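Exo-beta-1,4-mannosidase (Rhizomucor miehei, PDB 4LYP) is a family 5 glycoside hydrolase that removes terminal non-reducing beta-mannose residues from beta-1,4-linked mannosides and also has transglycosylation activity. Local coordinates at residues A60-G65 against D132-T137; D72-D77 against K122-V127; R97-S102 against Y110-S115; G126-L131 against I209-N214; A164-N169 against N202-D207. All coordinates share one frame; numbering follows the deposited sequence.

Interaction 1. Residues A60-G65 against D132-T137; sequences ANYWQG and DYLLDT
In the TIM barrel, the type I turn that follows strand 53-61 packs Tyr62 and Gly65 against Leu134 of helix 125-140, which lies outside the strands. Leu134 divides its two methyl groups between these residues. Leu134 CD1 meets the Tyr62 ring at its edge and in its plane, 4.0 Å from Tyr62 CD2, and the side chains lie alongside, running oppositely. Leu134 CD2 settles instead on the backbone of the glycine, 3.9 Å from Gly65 C, an approach made possible by the absence of a side chain there. With CG trans to the main-chain nitrogen (chi1 173°), the Leu134 branch projects from the helix into this corner. The turn is closed by Gly65 N donating to Tyr62 O over 3.1 Å, and the same nitrogen lies above one face of the Tyr62 ring, off-centre, nearer the ring's margin. Val98 of strand 95-99 adds a further neighbour for Leu134, while the Tyr62 hydroxyl bonds to Glu84 of helix 78-90. Across the two segments the contact therefore rests on van der Waals packing, methyl on ring edge and methyl on glycine backbone, depending on shape and burial, and the polar end of the tyrosine is satisfied by a third element.

Interaction 2. Residues D72-D77 against K122-V127; sequences DCSGGD and KYNEGV
Van der Waals packing joins Ser74 to Gly126, whose CA atoms are 5.6 Å apart, at the first turn of helix 125-140. Ser74 OG comes to 3.4 Å from Gly126 CA, and Ser74 CB lies farther back over the same glycine. The lack of a side chain at Gly126 permits this close approach. Ser74 OG is also 4.1 Å from Asn124 OD1, a looser neighbour.

The hydrogen bonds run within each segment or to its surroundings. Asn124 is the N-cap of the helix: its OD1 accepts from Val127 N over 3.3 Å with an N-H...O angle of 152°, the donor standing well above the plane of the side-chain carbonyl. A first torsion of -174° swings the Asn124 amide back over the start of the helix. In 72-77, Gly75 N donates to Asp72 O over 3.0 Å, closing the turn Asp72-Gly75, which ends on Gly75 with positive phi. Ser74 OG takes its own hydrogen bond with Asp71, next to the segment.

The contact thus places the loop between helices 65-69 and 78-90 against the N-terminal end of helix 125-140. Pro114, in the loop after strand 95-99, packs against Asn124 and Val127, and Glu125 on the same helical turn forms a salt bridge with Arg215.

Interaction 3. Residues R97-S102 against Y110-S115; sequences RVMASS and YRMRPS
Met112 CE sits 3.9 Å from Ser102 CB, 4.2 Å from Met99 CG and 4.1 Å from Ser101 O. The bend at chi3 (68°) turns this terminal methyl toward strand 95-99, and the two methionine side chains cross at a slant. Beside them, Ser102 OG lies 3.6 Å from Ser115 CA, while Ser115 CB rests on Ser102 O.

A water molecule bridges the segments: it is 2.6 Å from Ser102 OG and donates to Pro114 O over 2.8 Å. The Ser102 hydroxyl also accepts from Met116 N, just past 110-115, so at least two partners hold it. Farther out, Ser115 OG bonds to Asp106, and a cis peptide bond before Pro114 shapes the backbone that presents the water-bound carbonyl. Met112 additionally touches Asn67 of helix 65-69. A bound guanidine lies about 12 Å from the Met99 side chain.

Here a long beta-alpha loop folds back over the end of its own strand, as in TIM-barrel glycosidases.

Interaction 4. Residues G126-L131 against I209-N214; sequences GVFVGL and IYTVQN
The Phe128 ring carries this helix-to-helix contact, meeting Thr211 at its edge and Val212 at an oblique angle. Thr211 CG2 lies near the ring plane, 3.8 Å from Phe128 CE2; Val212 CG2 stands 4.2 Å from Phe128 CZ. Around the same ring gather Arg215 in a cation-pi interaction and Tyr123, whose ring is inclined to it by about 45°. In 209-214 the Tyr210 ring has Asn214 ND2 over the centre of one face, 3.3 Å above the plane.

Phe128 holds an unusual first torsion (chi1 -141°), off the staggered positions, and its ring is directed toward helix 197-213. Thr211 answers with its methyl: CG2 points opposite the main-chain nitrogen, leaving the hydroxyl on the other branch. At the end of that helix Asn214 ND2 donates to Tyr210 O over 2.9 Å, a nearly straight bond (164°), and Asn214 N shares this acceptor.

Between the two helices the chemistry is essentially apolar, aromatic carbon against methyl groups. Thr211 can offer its methyl while its hydroxyl is bonded to Asp207 O in its own helix, and the nearby guanidinium probably gains electrostatic stabilisation from the ring.

Interaction 5. Residues A164-N169 against N202-D207; sequences AWITGN and NKLFKD
Lys206 N donates to Asn202 O over 2.9 Å, one of the backbone bonds of the helical turn that presents Leu204 to Ile166 and Trp165. Leu204 CD1 does all the touching from its side. It approaches Ile166 CD1 to 3.7 Å, methyl on methyl, as the two side chains overlap at their ends. The same Leu204 methyl is 4.5 Å from Trp165 CE3, a looser contact slanted to the indole.

In Ile166, chi1 of -62° and chi2 of -52° together bring CD1 to the leucine. Beyond it helix 158-167 ends: Gly168 leaves helical geometry with positive phi, and Asn169 N makes a weak bond to Thr167 OG1.

The contact ties the C-terminal end of helix 158-167 to the middle of helix 197-213, near the protein surface. Ile166 also rests on Lys200 and Ala201 of that helix, Trp165 packs edge-to-face with Tyr162, and on another side of helix 197-213 Phe205 and Lys206 meet Ile250 of helix 244-257.

Interactions 1, 3 and 4 are buried, interaction 2 only partly, and interaction 5 belongs to the surface. Helix 125-140 serves three of them: its start meets a loop in interaction 2, Phe128 faces helix 197-213 in interaction 4, and Leu134, farther along, reaches the turn after strand 53-61 in interaction 1. An earlier part of helix 197-213 serves interaction 5. Interactions 1 and 3 are joined by backbone bonds of Ala60 and Tyr62 with Arg97, and Pro114 of interaction 3 packs on interaction 2. Methyl and aromatic groups dominate interactions 1, 4 and 5, whereas interaction 3 combines methionine packing with serines and a bridging water, and interaction 2 sets a serine on a glycine.

Interaction 1. Residues A60-G65 against D132-T137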
# COMPACT_ATOMS: atom_id res chain seq x y z
N ALA A 60 -6.52 -5.70 1.20
CA ALA A 60 -5.15 -6.29 1.11
C ALA A 60 -4.23 -5.31 0.38
O ALA A 60 -4.73 -4.45 -0.39
CB ALA A 60 -5.16 -7.60 0.31
N ASN A 61 -2.94 -5.48 0.53
CA ASN A 61 -1.96 -4.82 -0.36
C ASN A 61 -1.57 -5.80 -1.47
O ASN A 61 -1.31 -6.99 -1.23
CB ASN A 61 -0.70 -4.44 0.42
CG ASN A 61 -0.93 -3.18 1.24
OD1 ASN A 61 -0.77 -2.06 0.72
ND2 ASN A 61 -1.34 -3.34 2.50
N TYR A 62 -1.52 -5.26 -2.69
CA TYR A 62 -1.18 -6.03 -3.90
C TYR A 62 -0.45 -5.09 -4.85
O TYR A 62 -0.87 -4.86 -6.00
CB TYR A 62 -2.47 -6.60 -4.50
CG TYR A 62 -2.26 -7.68 -5.57
CD1 TYR A 62 -1.62 -8.89 -5.22
CD2 TYR A 62 -2.77 -7.53 -6.86
CE1 TYR A 62 -1.44 -9.91 -6.16
CE2 TYR A 62 -2.63 -8.56 -7.76
CZ TYR A 62 -1.96 -9.71 -7.42
OH TYR A 62 -1.82 -10.69 -8.41
N TRP A 63 0.65 -4.53 -4.38
CA TRP A 63 1.46 -3.56 -5.11
C TRP A 63 2.10 -4.16 -6.35
O TRP A 63 2.50 -3.42 -7.26
CB TRP A 63 2.52 -2.95 -4.19
CG TRP A 63 3.42 -4.03 -3.63
CD1 TRP A 63 3.24 -4.79 -2.47
CD2 TRP A 63 4.56 -4.60 -4.30
NE1 TRP A 63 4.16 -5.80 -2.42
CE2 TRP A 63 4.99 -5.72 -3.51
CE3 TRP A 63 5.26 -4.27 -5.47
CZ2 TRP A 63 6.05 -6.52 -3.90
CZ3 TRP A 63 6.36 -5.04 -5.82
CH2 TRP A 63 6.72 -6.17 -5.09
N GLN A 64 2.22 -5.50 -6.43
CA GLN A 64 2.80 -6.17 -7.59
C GLN A 64 1.81 -6.42 -8.68
O GLN A 64 2.14 -6.97 -9.72
CB GLN A 64 3.48 -7.50 -7.15
CG GLN A 64 2.52 -8.63 -6.73
CD GLN A 64 2.02 -8.62 -5.31
OE1 GLN A 64 1.81 -7.55 -4.68
NE2 GLN A 64 1.81 -9.80 -4.76
N GLY A 65 0.54 -5.95 -8.49
CA GLY A 65 -0.52 -6.27 -9.45
C GLY A 65 -0.22 -5.75 -10.83
O GLY A 65 -0.47 -6.43 -11.84
N ASP A 132 -4.02 -1.50 -16.41
CA ASP A 132 -5.35 -1.55 -16.97
C ASP A 132 -6.00 -2.90 -16.66
O ASP A 132 -7.15 -2.97 -16.28
CB ASP A 132 -5.29 -1.44 -18.53
CG ASP A 132 -4.87 -0.10 -19.06
OD1 ASP A 132 -4.85 0.92 -18.33
OD2 ASP A 132 -4.55 -0.06 -20.27
N TYR A 133 -5.27 -4.01 -16.85
CA TYR A 133 -5.81 -5.33 -16.58
C TYR A 133 -6.06 -5.54 -15.09
O TYR A 133 -7.07 -6.14 -14.71
CB TYR A 133 -4.88 -6.45 -17.08
CG TYR A 133 -5.08 -6.79 -18.52
CD1 TYR A 133 -6.10 -7.60 -18.90
CD2 TYR A 133 -4.26 -6.22 -19.51
CE1 TYR A 133 -6.30 -7.91 -20.26
CE2 TYR A 133 -4.44 -6.52 -20.86
CZ TYR A 133 -5.47 -7.34 -21.23
OH TYR A 133 -5.67 -7.67 -22.54
N LEU A 134 -5.18 -5.02 -14.23
CA LEU A 134 -5.43 -5.09 -12.79
C LEU A 134 -6.76 -4.47 -12.43
O LEU A 134 -7.60 -5.08 -11.76
CB LEU A 134 -4.25 -4.43 -12.07
CG LEU A 134 -4.46 -4.28 -10.53
CD1 LEU A 134 -4.59 -5.63 -9.86
CD2 LEU A 134 -3.27 -3.52 -9.99
N LEU A 135 -7.00 -3.26 -12.95
CA LEU A 135 -8.21 -2.55 -12.60
C LEU A 135 -9.44 -3.19 -13.22
O LEU A 135 -10.51 -3.18 -12.61
CB LEU A 135 -8.11 -1.08 -13.02
CG LEU A 135 -7.15 -0.25 -12.14
CD1 LEU A 135 -6.86 1.13 -12.73
CD2 LEU A 135 -7.72 -0.09 -10.73
N ASP A 136 -9.32 -3.78 -14.43
CA ASP A 136 -10.42 -4.45 -15.03
C ASP A 136 -10.79 -5.73 -14.26
O ASP A 136 -11.99 -6.02 -14.07
CB ASP A 136 -10.16 -4.79 -16.51
CG ASP A 136 -11.37 -5.41 -17.12
OD1 ASP A 136 -12.36 -4.71 -17.29
OD2 ASP A 136 -11.33 -6.64 -17.40
N THR A 137 -9.79 -6.46 -13.78
CA THR A 137 -10.04 -7.67 -13.03
C THR A 137 -10.65 -7.34 -11.68
O THR A 137 -11.58 -8.01 -11.22
CB THR A 137 -8.76 -8.50 -12.89
OG1 THR A 137 -8.15 -8.67 -14.19
CG2 THR A 137 -9.00 -9.84 -12.26

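Interaction 2. Residues D72-D77 against K122-V127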
# COMPACT_ATOMS: atom_id res chain seq x y z
N ASP A 72 3.49 -11.13 -21.16
CA ASP A 72 4.66 -11.95 -20.85
C ASP A 72 5.94 -11.20 -21.23
O ASP A 72 6.91 -11.31 -20.55
CB ASP A 72 4.57 -13.29 -21.63
CG ASP A 72 3.49 -14.24 -21.03
OD1 ASP A 72 3.01 -13.99 -19.86
OD2 ASP A 72 3.11 -15.22 -21.68
N CYS A 73 5.92 -10.50 -22.38
CA CYS A 73 7.17 -9.89 -22.80
C CYS A 73 7.64 -8.83 -21.86
O CYS A 73 8.83 -8.59 -21.79
CB CYS A 73 7.06 -9.38 -24.21
SG CYS A 73 7.07 -10.84 -25.30
N SER A 74 6.73 -8.22 -21.07
CA SER A 74 7.03 -7.18 -20.11
C SER A 74 7.17 -7.78 -18.69
O SER A 74 7.15 -7.05 -17.71
CB SER A 74 5.95 -6.13 -20.08
OG SER A 74 5.82 -5.59 -21.40
N GLY A 75 7.31 -9.11 -18.59
CA GLY A 75 7.61 -9.75 -17.30
C GLY A 75 6.37 -10.15 -16.47
O GLY A 75 6.52 -10.53 -15.33
N GLY A 76 5.17 -9.98 -17.07
CA GLY A 76 3.96 -10.31 -16.30
C GLY A 76 3.66 -11.77 -16.29
O GLY A 76 4.29 -12.61 -16.92
N ASP A 77 2.58 -12.10 -15.58
CA ASP A 77 1.98 -13.43 -15.59
C ASP A 77 0.49 -13.19 -15.36
O ASP A 77 -0.02 -13.30 -14.23
CB ASP A 77 2.64 -14.36 -14.56
CG ASP A 77 2.12 -15.76 -14.60
OD1 ASP A 77 1.10 -16.01 -15.30
OD2 ASP A 77 2.75 -16.59 -13.94
N LYS A 122 8.23 9.15 -20.03
CA LYS A 122 8.36 8.06 -21.05
C LYS A 122 7.93 6.77 -20.35
O LYS A 122 8.49 6.42 -19.31
CB LYS A 122 9.81 7.98 -21.52
CG LYS A 122 10.17 9.22 -22.33
CD LYS A 122 9.50 9.20 -23.74
CE LYS A 122 10.10 10.20 -24.73
NZ LYS A 122 10.93 9.55 -25.79
N TYR A 123 6.95 6.13 -20.90
CA TYR A 123 6.30 5.02 -20.24
C TYR A 123 6.58 3.70 -20.97
O TYR A 123 6.72 3.64 -22.21
CB TYR A 123 4.79 5.22 -20.13
CG TYR A 123 4.47 6.25 -19.09
CD1 TYR A 123 4.24 5.88 -17.76
CD2 TYR A 123 4.44 7.64 -19.40
CE1 TYR A 123 4.02 6.84 -16.81
CE2 TYR A 123 4.22 8.61 -18.45
CZ TYR A 123 4.00 8.20 -17.13
OH TYR A 123 3.76 9.12 -16.17
N ASN A 124 6.64 2.62 -20.19
CA ASN A 124 6.66 1.26 -20.72
C ASN A 124 5.20 0.85 -20.85
O ASN A 124 4.53 0.55 -19.86
CB ASN A 124 7.42 0.34 -19.75
CG ASN A 124 7.60 -1.02 -20.28
OD1 ASN A 124 6.65 -1.58 -20.91
ND2 ASN A 124 8.75 -1.66 -20.01
N GLU A 125 4.67 0.89 -22.06
CA GLU A 125 3.27 0.64 -22.31
C GLU A 125 2.90 -0.75 -21.88
O GLU A 125 1.77 -0.99 -21.44
CB GLU A 125 2.94 0.89 -23.77
CG GLU A 125 1.51 0.58 -24.13
CD GLU A 125 0.42 1.46 -23.42
OE1 GLU A 125 -0.78 1.13 -23.63
OE2 GLU A 125 0.73 2.42 -22.72
N GLY A 126 3.79 -1.75 -22.02
CA GLY A 126 3.47 -3.11 -21.56
C GLY A 126 3.13 -3.06 -20.05
O GLY A 126 2.19 -3.75 -19.56
N VAL A 127 3.89 -2.33 -19.28
CA VAL A 127 3.66 -2.30 -17.84
C VAL A 127 2.35 -1.48 -17.56
O VAL A 127 1.54 -1.89 -16.76
CB VAL A 127 4.88 -1.68 -17.09
CG1 VAL A 127 4.57 -1.52 -15.61
CG2 VAL A 127 6.10 -2.55 -17.31

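Interaction 3. Residues R97-S102 against Y110-S115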
# COMPACT_ATOMS: atom_id res chain seq x y z
N ARG A 97 -4.94 -2.11 -2.17
CA ARG A 97 -3.99 -0.99 -2.26
C ARG A 97 -2.92 -1.42 -3.25
O ARG A 97 -2.27 -2.45 -3.05
CB ARG A 97 -3.46 -0.64 -0.88
CG ARG A 97 -2.46 0.50 -0.92
CD ARG A 97 -2.27 1.06 0.48
NE ARG A 97 -1.19 2.07 0.52
CZ ARG A 97 0.05 1.88 0.95
NH1 ARG A 97 0.50 0.66 1.22
NH2 ARG A 97 0.88 2.92 1.01
N VAL A 98 -2.79 -0.66 -4.33
CA VAL A 98 -1.97 -1.04 -5.46
C VAL A 98 -0.98 0.10 -5.76
O VAL A 98 -1.18 1.22 -5.36
CB VAL A 98 -2.81 -1.44 -6.70
CG1 VAL A 98 -3.77 -2.55 -6.32
CG2 VAL A 98 -3.51 -0.25 -7.29
N MET A 99 0.04 -0.26 -6.50
CA MET A 99 1.04 0.73 -6.88
C MET A 99 0.84 1.14 -8.34
O MET A 99 0.88 0.38 -9.23
CB MET A 99 2.44 0.15 -6.64
CG MET A 99 3.61 1.12 -6.86
SD MET A 99 3.52 2.77 -6.04
CE MET A 99 5.16 2.52 -5.46
N ALA A 100 0.60 2.44 -8.52
CA ALA A 100 0.32 3.05 -9.81
C ALA A 100 1.50 3.97 -10.22
O ALA A 100 1.29 5.05 -10.80
CB ALA A 100 -0.97 3.79 -9.81
N SER A 101 2.71 3.53 -9.89
CA SER A 101 3.92 4.23 -10.28
C SER A 101 5.05 3.21 -10.17
O SER A 101 4.96 2.25 -9.40
CB SER A 101 4.20 5.41 -9.35
OG SER A 101 4.63 5.00 -8.06
N SER A 102 6.11 3.48 -10.95
CA SER A 102 7.44 2.87 -10.70
C SER A 102 8.38 3.54 -11.67
O SER A 102 8.09 3.64 -12.86
CB SER A 102 7.46 1.36 -10.80
OG SER A 102 7.04 0.93 -12.03
N TYR A 110 17.25 -3.26 -6.25
CA TYR A 110 16.29 -3.04 -5.17
C TYR A 110 14.95 -2.51 -5.65
O TYR A 110 14.17 -2.01 -4.81
CB TYR A 110 16.84 -2.13 -4.04
CG TYR A 110 18.25 -2.48 -3.62
CD1 TYR A 110 18.60 -3.77 -3.21
CD2 TYR A 110 19.24 -1.53 -3.75
CE1 TYR A 110 19.93 -4.10 -2.90
CE2 TYR A 110 20.58 -1.80 -3.43
CZ TYR A 110 20.91 -3.06 -3.05
OH TYR A 110 22.22 -3.39 -2.77
N ARG A 111 14.59 -2.61 -6.94
CA ARG A 111 13.35 -2.02 -7.39
C ARG A 111 12.65 -2.88 -8.44
O ARG A 111 13.21 -3.73 -9.16
CB ARG A 111 13.50 -0.59 -7.96
CG ARG A 111 14.37 -0.48 -9.24
CD ARG A 111 14.40 0.91 -9.80
NE ARG A 111 15.11 1.81 -8.93
CZ ARG A 111 15.43 3.08 -9.27
NH1 ARG A 111 16.21 3.78 -8.49
NH2 ARG A 111 14.88 3.59 -10.37
N MET A 112 11.35 -2.61 -8.60
CA MET A 112 10.52 -3.27 -9.58
C MET A 112 11.07 -3.08 -10.96
O MET A 112 11.43 -1.98 -11.37
CB MET A 112 9.15 -2.59 -9.54
CG MET A 112 8.41 -2.82 -8.18
SD MET A 112 7.21 -1.52 -7.72
CE MET A 112 5.90 -1.72 -8.93
N ARG A 113 11.10 -4.16 -11.73
CA ARG A 113 11.61 -4.14 -13.09
C ARG A 113 10.70 -5.04 -13.95
O ARG A 113 10.36 -6.15 -13.53
CB ARG A 113 13.07 -4.69 -13.14
CG ARG A 113 13.75 -4.47 -14.49
CD ARG A 113 15.09 -5.13 -14.60
NE ARG A 113 16.06 -4.58 -13.68
CZ ARG A 113 16.79 -5.17 -12.74
NH1 ARG A 113 16.62 -6.45 -12.49
NH2 ARG A 113 17.73 -4.45 -12.06
N PRO A 114 10.38 -4.64 -15.18
CA PRO A 114 10.68 -3.32 -15.74
C PRO A 114 9.80 -2.23 -15.07
O PRO A 114 8.65 -2.52 -14.63
CB PRO A 114 10.35 -3.49 -17.25
CG PRO A 114 9.25 -4.56 -17.26
CD PRO A 114 9.53 -5.46 -16.08
N SER A 115 10.32 -1.02 -15.03
CA SER A 115 9.61 0.11 -14.48
C SER A 115 8.46 0.57 -15.42
O SER A 115 8.52 0.43 -16.65
CB SER A 115 10.57 1.26 -14.24
OG SER A 115 11.23 1.70 -15.43
O HOH W 1 7.25 -1.68 -12.35

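Interaction 4. Residues G126-L131 against I209-N214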
# COMPACT_ATOMS: atom_id res chain seq x y z
N GLY A 126 3.79 -1.75 -22.02
CA GLY A 126 3.47 -3.11 -21.56
C GLY A 126 3.13 -3.06 -20.05
O GLY A 126 2.19 -3.75 -19.56
N VAL A 127 3.89 -2.33 -19.28
CA VAL A 127 3.66 -2.30 -17.84
C VAL A 127 2.35 -1.48 -17.56
O VAL A 127 1.54 -1.89 -16.76
CB VAL A 127 4.88 -1.68 -17.09
CG1 VAL A 127 4.57 -1.52 -15.61
CG2 VAL A 127 6.10 -2.55 -17.31
N PHE A 128 2.13 -0.39 -18.26
CA PHE A 128 0.91 0.36 -18.09
C PHE A 128 -0.32 -0.46 -18.37
O PHE A 128 -1.33 -0.39 -17.66
CB PHE A 128 0.98 1.64 -18.94
CG PHE A 128 0.40 2.88 -18.30
CD1 PHE A 128 -0.73 2.87 -17.46
CD2 PHE A 128 1.08 4.14 -18.52
CE1 PHE A 128 -1.19 4.06 -16.87
CE2 PHE A 128 0.55 5.32 -18.01
CZ PHE A 128 -0.53 5.29 -17.15
N VAL A 129 -0.25 -1.27 -19.44
CA VAL A 129 -1.39 -2.15 -19.74
C VAL A 129 -1.63 -3.13 -18.58
O VAL A 129 -2.78 -3.53 -18.35
CB VAL A 129 -1.14 -2.81 -21.13
CG1 VAL A 129 -2.08 -4.02 -21.32
CG2 VAL A 129 -1.29 -1.84 -22.25
N GLY A 130 -0.57 -3.53 -17.86
CA GLY A 130 -0.80 -4.38 -16.70
C GLY A 130 -1.69 -3.70 -15.67
O GLY A 130 -2.51 -4.35 -15.02
N LEU A 131 -1.50 -2.39 -15.47
CA LEU A 131 -2.38 -1.66 -14.54
C LEU A 131 -3.82 -1.62 -15.09
O LEU A 131 -4.80 -1.79 -14.31
CB LEU A 131 -1.81 -0.22 -14.32
CG LEU A 131 -2.54 0.65 -13.29
CD1 LEU A 131 -2.63 -0.01 -11.92
CD2 LEU A 131 -1.80 1.95 -13.20
N ILE A 209 1.20 12.04 -12.21
CA ILE A 209 -0.14 11.99 -11.69
C ILE A 209 -1.15 12.29 -12.76
O ILE A 209 -2.17 11.55 -12.91
CB ILE A 209 -0.30 12.97 -10.49
CG1 ILE A 209 0.62 12.56 -9.34
CG2 ILE A 209 -1.74 13.08 -10.08
CD1 ILE A 209 0.68 13.60 -8.23
N TYR A 210 -0.91 13.31 -13.60
CA TYR A 210 -1.82 13.64 -14.67
C TYR A 210 -1.95 12.46 -15.61
O TYR A 210 -3.08 12.14 -16.06
CB TYR A 210 -1.26 14.88 -15.43
CG TYR A 210 -2.13 15.24 -16.62
CD1 TYR A 210 -1.96 14.62 -17.87
CD2 TYR A 210 -3.18 16.15 -16.49
CE1 TYR A 210 -2.81 14.93 -18.94
CE2 TYR A 210 -4.02 16.46 -17.54
CZ TYR A 210 -3.85 15.80 -18.72
OH TYR A 210 -4.71 16.17 -19.75
N THR A 211 -0.82 11.81 -15.93
CA THR A 211 -0.84 10.75 -16.93
C THR A 211 -1.68 9.57 -16.38
O THR A 211 -2.48 9.00 -17.13
CB THR A 211 0.57 10.29 -17.22
OG1 THR A 211 1.30 11.37 -17.81
CG2 THR A 211 0.56 9.13 -18.21
N VAL A 212 -1.54 9.22 -15.11
CA VAL A 212 -2.35 8.12 -14.56
C VAL A 212 -3.79 8.51 -14.44
O VAL A 212 -4.70 7.73 -14.82
CB VAL A 212 -1.77 7.61 -13.22
CG1 VAL A 212 -2.57 6.44 -12.71
CG2 VAL A 212 -0.31 7.21 -13.39
N GLN A 213 -4.11 9.70 -13.95
CA GLN A 213 -5.51 10.09 -13.78
C GLN A 213 -6.25 10.14 -15.11
O GLN A 213 -7.45 9.91 -15.18
CB GLN A 213 -5.63 11.41 -13.04
CG GLN A 213 -5.21 11.32 -11.58
CD GLN A 213 -5.47 12.62 -10.83
OE1 GLN A 213 -5.23 13.72 -11.32
NE2 GLN A 213 -6.00 12.50 -9.64
N ASN A 214 -5.51 10.47 -16.21
CA ASN A 214 -6.13 10.56 -17.55
C ASN A 214 -5.94 9.34 -18.40
O ASN A 214 -6.30 9.33 -19.58
CB ASN A 214 -5.59 11.83 -18.21
CG ASN A 214 -6.22 13.03 -17.56
OD1 ASN A 214 -7.35 13.41 -17.90
ND2 ASN A 214 -5.55 13.58 -16.55

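Interaction 5. Residues A164-N169 against N202-D207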
# COMPACT_ATOMS: atom_id res chain seq x y z
N ALA A 164 17.39 11.96 -8.06
CA ALA A 164 18.49 11.62 -8.96
C ALA A 164 18.27 12.21 -10.34
O ALA A 164 19.25 12.67 -11.00
CB ALA A 164 18.61 10.10 -9.04
N TRP A 165 17.06 12.12 -10.88
CA TRP A 165 16.79 12.75 -12.17
C TRP A 165 17.05 14.23 -12.16
O TRP A 165 17.66 14.74 -13.11
CB TRP A 165 15.39 12.45 -12.59
CG TRP A 165 15.15 11.07 -13.18
CD1 TRP A 165 16.01 10.34 -13.93
CD2 TRP A 165 13.92 10.31 -13.11
NE1 TRP A 165 15.41 9.15 -14.33
CE2 TRP A 165 14.12 9.11 -13.86
CE3 TRP A 165 12.66 10.54 -12.54
CZ2 TRP A 165 13.10 8.18 -14.06
CZ3 TRP A 165 11.66 9.62 -12.78
CH2 TRP A 165 11.88 8.43 -13.52
N ILE A 166 16.65 14.94 -11.12
CA ILE A 166 16.83 16.37 -11.11
C ILE A 166 18.27 16.78 -10.93
O ILE A 166 18.75 17.70 -11.60
CB ILE A 166 15.92 17.01 -9.99
CG1 ILE A 166 14.43 16.75 -10.26
CG2 ILE A 166 16.23 18.54 -9.89
CD1 ILE A 166 13.97 17.15 -11.65
N THR A 167 19.00 16.05 -10.08
CA THR A 167 20.41 16.42 -9.78
C THR A 167 21.35 15.93 -10.83
O THR A 167 22.46 16.37 -10.91
CB THR A 167 20.82 15.96 -8.37
OG1 THR A 167 20.79 14.53 -8.36
CG2 THR A 167 19.99 16.50 -7.27
N GLY A 168 20.86 14.99 -11.68
CA GLY A 168 21.66 14.38 -12.70
C GLY A 168 22.64 13.37 -12.18
O GLY A 168 23.54 13.03 -12.91
N ASN A 169 22.53 12.94 -10.91
CA ASN A 169 23.42 11.94 -10.31
C ASN A 169 22.62 10.69 -10.00
O ASN A 169 21.80 10.70 -9.11
CB ASN A 169 23.97 12.56 -9.05
N ASN A 202 8.70 17.96 -8.15
CA ASN A 202 7.24 17.94 -8.09
C ASN A 202 6.59 18.19 -9.40
O ASN A 202 5.48 17.70 -9.66
CB ASN A 202 6.76 18.79 -6.95
CG ASN A 202 6.91 17.98 -5.66
OD1 ASN A 202 5.96 17.27 -5.27
ND2 ASN A 202 8.04 18.26 -4.88
N LYS A 203 7.26 18.92 -10.33
CA LYS A 203 6.78 19.07 -11.69
C LYS A 203 6.70 17.69 -12.40
O LYS A 203 5.68 17.33 -12.98
CB LYS A 203 7.72 19.99 -12.47
CG LYS A 203 7.36 20.13 -13.95
CD LYS A 203 8.09 19.22 -14.95
CE LYS A 203 7.71 19.51 -16.42
NZ LYS A 203 7.41 20.96 -16.58
N LEU A 204 7.81 16.92 -12.30
CA LEU A 204 7.83 15.60 -12.92
C LEU A 204 6.79 14.68 -12.29
O LEU A 204 6.16 13.88 -12.97
CB LEU A 204 9.20 14.95 -12.75
CG LEU A 204 10.38 15.72 -13.39
CD1 LEU A 204 11.61 14.83 -13.21
CD2 LEU A 204 10.14 16.04 -14.85
N PHE A 205 6.61 14.78 -10.97
CA PHE A 205 5.65 13.94 -10.25
C PHE A 205 4.25 14.30 -10.67
O PHE A 205 3.45 13.37 -10.94
CB PHE A 205 5.90 14.17 -8.77
CG PHE A 205 4.99 13.43 -7.80
CD1 PHE A 205 4.66 12.07 -7.97
CD2 PHE A 205 4.53 14.08 -6.65
CE1 PHE A 205 3.91 11.39 -7.04
CE2 PHE A 205 3.77 13.42 -5.72
CZ PHE A 205 3.47 12.06 -5.89
N LYS A 206 3.90 15.60 -10.77
CA LYS A 206 2.60 16.02 -11.27
C LYS A 206 2.36 15.51 -12.69
O LYS A 206 1.21 15.18 -13.02
CB LYS A 206 2.46 17.54 -11.15
CG LYS A 206 2.30 18.01 -9.70
CD LYS A 206 2.32 19.56 -9.66
CE LYS A 206 2.15 20.07 -8.27
NZ LYS A 206 2.22 21.56 -8.30
N ASP A 207 3.38 15.52 -13.52
CA ASP A 207 3.22 14.99 -14.84
C ASP A 207 2.80 13.52 -14.80
O ASP A 207 1.95 13.06 -15.59
CB ASP A 207 4.52 15.10 -15.67
CG ASP A 207 4.90 16.51 -16.01
OD1 ASP A 207 4.06 17.43 -15.96
OD2 ASP A 207 6.08 16.72 -16.41